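Local atomic coordinates of LupI (Flavobacterium sp. YS-80-122, PDB entry 6IY4), a protein that probably inhibits metalloendopeptidases as a small periplasmic protein of the Inh family, with a psychrophilic marine protease as its likely target. Residues A[8-13]-A[88-93]. Sequence-based numbering, arbitrary orientation.
Sequences GSWTFY and LVMQRA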
ATOM      1  N   GLY A   8      -0.130 -10.878   1.678  1.00 20.26           N
ATOM      2  CA  GLY A   8      -0.181 -11.174   3.100  1.00 18.40           C
ATOM      3  C   GLY A   8      -0.474  -9.951   3.914  1.00 19.10           C
ATOM      4  O   GLY A   8      -1.045  -8.969   3.384  1.00 18.99           O
ATOM      5  N   SER A   9      -0.166 -10.046   5.193  1.00 19.89           N
ATOM      6  CA  SER A   9      -0.465  -8.989   6.185  1.00 18.73           C
ATOM      7  C   SER A   9       0.517  -7.810   6.072  1.00 20.01           C
ATOM      8  O   SER A   9       1.752  -8.010   6.148  1.00 23.66           O
ATOM      9  CB  SER A   9      -0.428  -9.545   7.568  1.00 21.72           C
ATOM     10  OG  SER A   9      -0.851  -8.554   8.474  1.00 23.72           O
ATOM     11  N   TRP A  10       0.006  -6.605   5.911  1.00 19.40           N
ATOM     12  CA  TRP A  10       0.825  -5.385   5.817  1.00 18.50           C
ATOM     13  C   TRP A  10       0.265  -4.335   6.753  1.00 19.60           C
ATOM     14  O   TRP A  10      -0.960  -4.164   6.818  1.00 20.75           O
ATOM     15  CB  TRP A  10       0.865  -4.857   4.392  1.00 17.41           C
ATOM     16  CG  TRP A  10       1.658  -5.698   3.439  1.00 18.35           C
ATOM     17  CD1 TRP A  10       1.207  -6.789   2.752  1.00 19.18           C
ATOM     18  CD2 TRP A  10       3.043  -5.537   3.079  1.00 16.75           C
ATOM     19  NE1 TRP A  10       2.200  -7.308   1.982  1.00 19.62           N
ATOM     20  CE2 TRP A  10       3.327  -6.573   2.150  1.00 17.57           C
ATOM     21  CE3 TRP A  10       4.054  -4.627   3.419  1.00 18.12           C
ATOM     22  CZ2 TRP A  10       4.583  -6.687   1.559  1.00 18.21           C
ATOM     23  CZ3 TRP A  10       5.286  -4.746   2.818  1.00 17.97           C
ATOM     24  CH2 TRP A  10       5.538  -5.768   1.913  1.00 17.91           C
ATOM     25  N   THR A  11       1.156  -3.550   7.321  1.00 19.68           N
ATOM     26  CA  THR A  11       0.791  -2.428   8.206  1.00 18.29           C
ATOM     27  C   THR A  11       1.151  -1.129   7.509  1.00 18.75           C
ATOM     28  O   THR A  11       2.312  -0.994   7.042  1.00 20.17           O
ATOM     29  CB  THR A  11       1.508  -2.544   9.540  1.00 23.31           C
ATOM     30  OG1 THR A  11       1.115  -3.808  10.093  1.00 25.82           O
ATOM     31  CG2 THR A  11       1.089  -1.425  10.454  1.00 26.32           C
ATOM     32  N   PHE A  12       0.164  -0.266   7.367  1.00 18.44           N
ATOM     33  CA  PHE A  12       0.282   1.039   6.696  1.00 18.09           C
ATOM     34  C   PHE A  12       0.266   2.141   7.757  1.00 20.08           C
ATOM     35  O   PHE A  12      -0.584   2.100   8.657  1.00 20.08           O
ATOM     36  CB  PHE A  12      -0.889   1.266   5.744  1.00 19.04           C
ATOM     37  CG  PHE A  12      -0.889   0.418   4.503  1.00 20.04           C
ATOM     38  CD1 PHE A  12      -1.325  -0.899   4.551  1.00 21.65           C
ATOM     39  CD2 PHE A  12      -0.484   0.930   3.290  1.00 22.30           C
ATOM     40  CE1 PHE A  12      -1.356  -1.671   3.407  1.00 22.78           C
ATOM     41  CE2 PHE A  12      -0.478   0.137   2.148  1.00 24.14           C
ATOM     42  CZ  PHE A  12      -0.936  -1.150   2.219  1.00 24.70           C
ATOM     43  N   TYR A  13       1.087   3.150   7.530  1.00 18.79           N
ATOM     44  CA  TYR A  13       1.046   4.381   8.345  1.00 18.81           C
ATOM     45  C   TYR A  13       1.735   5.513   7.599  1.00 20.71           C
ATOM     46  O   TYR A  13       2.593   5.257   6.731  1.00 21.72           O
ATOM     47  CB  TYR A  13       1.675   4.154   9.713  1.00 20.41           C
ATOM     48  CG  TYR A  13       3.134   3.796   9.729  1.00 22.33           C
ATOM     49  CD1 TYR A  13       3.518   2.481   9.626  1.00 26.03           C
ATOM     50  CD2 TYR A  13       4.105   4.759   9.849  1.00 26.47           C
ATOM     51  CE1 TYR A  13       4.859   2.131   9.650  1.00 27.40           C
ATOM     52  CE2 TYR A  13       5.451   4.427   9.857  1.00 27.87           C
ATOM     53  CZ  TYR A  13       5.818   3.106   9.796  1.00 29.56           C
ATOM     54  OH  TYR A  13       7.130   2.734   9.812  1.00 34.19           O
ATOM     55  N   LEU A  88       3.938   7.480   2.833  1.00 21.74           N
ATOM     56  CA  LEU A  88       3.142   6.323   3.301  1.00 20.69           C
ATOM     57  C   LEU A  88       4.089   5.152   3.338  1.00 21.02           C
ATOM     58  O   LEU A  88       4.785   4.885   2.335  1.00 21.14           O
ATOM     59  CB  LEU A  88       1.985   6.033   2.351  1.00 21.08           C
ATOM     60  CG  LEU A  88       1.069   4.887   2.760  1.00 23.34           C
ATOM     61  CD1 LEU A  88       0.329   5.213   4.028  1.00 27.54           C
ATOM     62  CD2 LEU A  88       0.090   4.572   1.660  1.00 23.54           C
ATOM     63  N   VAL A  89       4.150   4.533   4.491  1.00 21.71           N
ATOM     64  CA  VAL A  89       5.005   3.366   4.749  1.00 18.94           C
ATOM     65  C   VAL A  89       4.103   2.145   4.790  1.00 19.53           C
ATOM     66  O   VAL A  89       3.004   2.217   5.381  1.00 19.79           O
ATOM     67  CB  VAL A  89       5.736   3.546   6.094  1.00 21.76           C
ATOM     68  CG1 VAL A  89       6.608   2.346   6.404  1.00 25.34           C
ATOM     69  CG2 VAL A  89       6.563   4.830   6.093  1.00 23.31           C
ATOM     70  N   MET A  90       4.546   1.062   4.170  1.00 18.90           N
ATOM     71  CA  MET A  90       3.849  -0.227   4.331  1.00 18.85           C
ATOM     72  C   MET A  90       4.924  -1.245   4.698  1.00 21.20           C
ATOM     73  O   MET A  90       5.980  -1.291   4.076  1.00 20.29           O
ATOM     74  CB  MET A  90       2.971  -0.601   3.127  1.00 25.92           C
ATOM     75  CG  MET A  90       3.660  -0.980   1.971  1.00 24.65           C
ATOM     76  SD  MET A  90       2.464  -1.212   0.576  1.00 25.11           S
ATOM     77  CE  MET A  90       1.932  -2.903   0.775  1.00 22.95           C
ATOM     78  N   GLN A  91       4.696  -1.981   5.758  1.00 19.99           N
ATOM     79  CA  GLN A  91       5.710  -2.924   6.263  1.00 21.12           C
ATOM     80  C   GLN A  91       4.978  -4.171   6.682  1.00 20.41           C
ATOM     81  O   GLN A  91       3.938  -4.025   7.292  1.00 20.31           O
ATOM     82  CB  GLN A  91       6.380  -2.447   7.534  1.00 25.77           C
ATOM     83  CG  GLN A  91       7.313  -1.288   7.364  1.00 35.18           C
ATOM     84  CD  GLN A  91       7.937  -1.091   8.723  1.00 41.58           C
ATOM     85  OE1 GLN A  91       7.333  -0.503   9.624  1.00 38.45           O
ATOM     86  NE2 GLN A  91       9.118  -1.677   8.892  1.00 46.25           N
ATOM     87  N   ARG A  92       5.549  -5.328   6.428  1.00 21.55           N
ATOM     88  CA  ARG A  92       4.930  -6.574   6.936  1.00 21.66           C
ATOM     89  C   ARG A  92       5.015  -6.588   8.461  1.00 26.10           C
ATOM     90  O   ARG A  92       6.013  -6.113   9.029  1.00 31.00           O
ATOM     91  CB  ARG A  92       5.608  -7.800   6.339  1.00 22.08           C
ATOM     92  CG  ARG A  92       5.322  -8.031   4.868  1.00 22.11           C
ATOM     93  CD  ARG A  92       5.966  -9.287   4.386  1.00 22.17           C
ATOM     94  NE  ARG A  92       5.707  -9.678   3.032  1.00 22.04           N
ATOM     95  CZ  ARG A  92       4.681 -10.382   2.598  1.00 20.06           C
ATOM     96  NH1 ARG A  92       3.659 -10.722   3.378  1.00 20.26           N
ATOM     97  NH2 ARG A  92       4.661 -10.740   1.337  1.00 22.61           N
ATOM     98  N   ALA A  93       4.018  -7.125   9.144  1.00 27.31           N
ATOM     99  CA  ALA A  93       4.023  -7.065  10.636  1.00 47.37           C
ATOM    100  C   ALA A  93       4.080  -5.603  11.114  1.00 55.54           C
ATOM    101  O   ALA A  93       5.126  -5.091  11.548  1.00 58.28           O
ATOM    102  CB  ALA A  93       5.199  -7.840  11.206  1.00 50.75           C
TER
HETATM  103  O   HOH W   1       3.129 -10.334   6.196  1.00 21.79           O
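Thr11 and Gln91 grip each other through two backbone hydrogen bonds, Thr11 N to Gln91 O at 2.8 Å and Gln91 N to Thr11 O at 2.9 Å. Tyr13 and Val89 repeat the pattern, Val89 N reaching Tyr13 O at 2.8 Å almost in line with that carbonyl. Between these pairs, Phe12 and Met90 form a non-hydrogen-bonded antiparallel pair, a textbook instance of antiparallel strands, in which hydrogen-bonded and non-hydrogen-bonded pairs alternate while successive side chains go to opposite faces.

Aromatic faces supply most of the side-chain packing. The Trp10 indole is sandwiched: Met90 CE lies over one face, while Arg92 CG sits over the opposite one, 3.5 Å from the centroid of the six-membered ring. The extended Arg92 chain carries its guanidinium over Trp10 CZ2, its plane 35° from that of the ring. With CG lodged between its own backbone N and carbonyl carbon (chi1 72°), Met90 runs alongside Phe12, laying CB over that ring and bringing SD to 3.6 Å from Phe12 CE2, a Met-aromatic contact. On the other sheet face, Val89 CB covers the Tyr13 ring, its CG1 branch lying 3.5 Å from Tyr13 OH. Replacing Trp10 with an alanine would probably open a gap between Met90 CE and the aliphatic part of Arg92, leaving both freer to turn.

Polar groups finish the Arg92 end. One water donates to Ser9 O and accepts from Arg92 NH1, 2.9 Å away, while NH1 also bonds to Ala7 O; Trp10 NE1 is satisfied by Val6 O, which ties the indole to the short helix 3-6.

Within the antiparallel sheet, this pairing unites the first and last strands of the chain. Strand 22-26 flanks 8-14, and strand 77-82 flanks 86-92, with Leu26, Leu70 and Tyr78 packing around Met90.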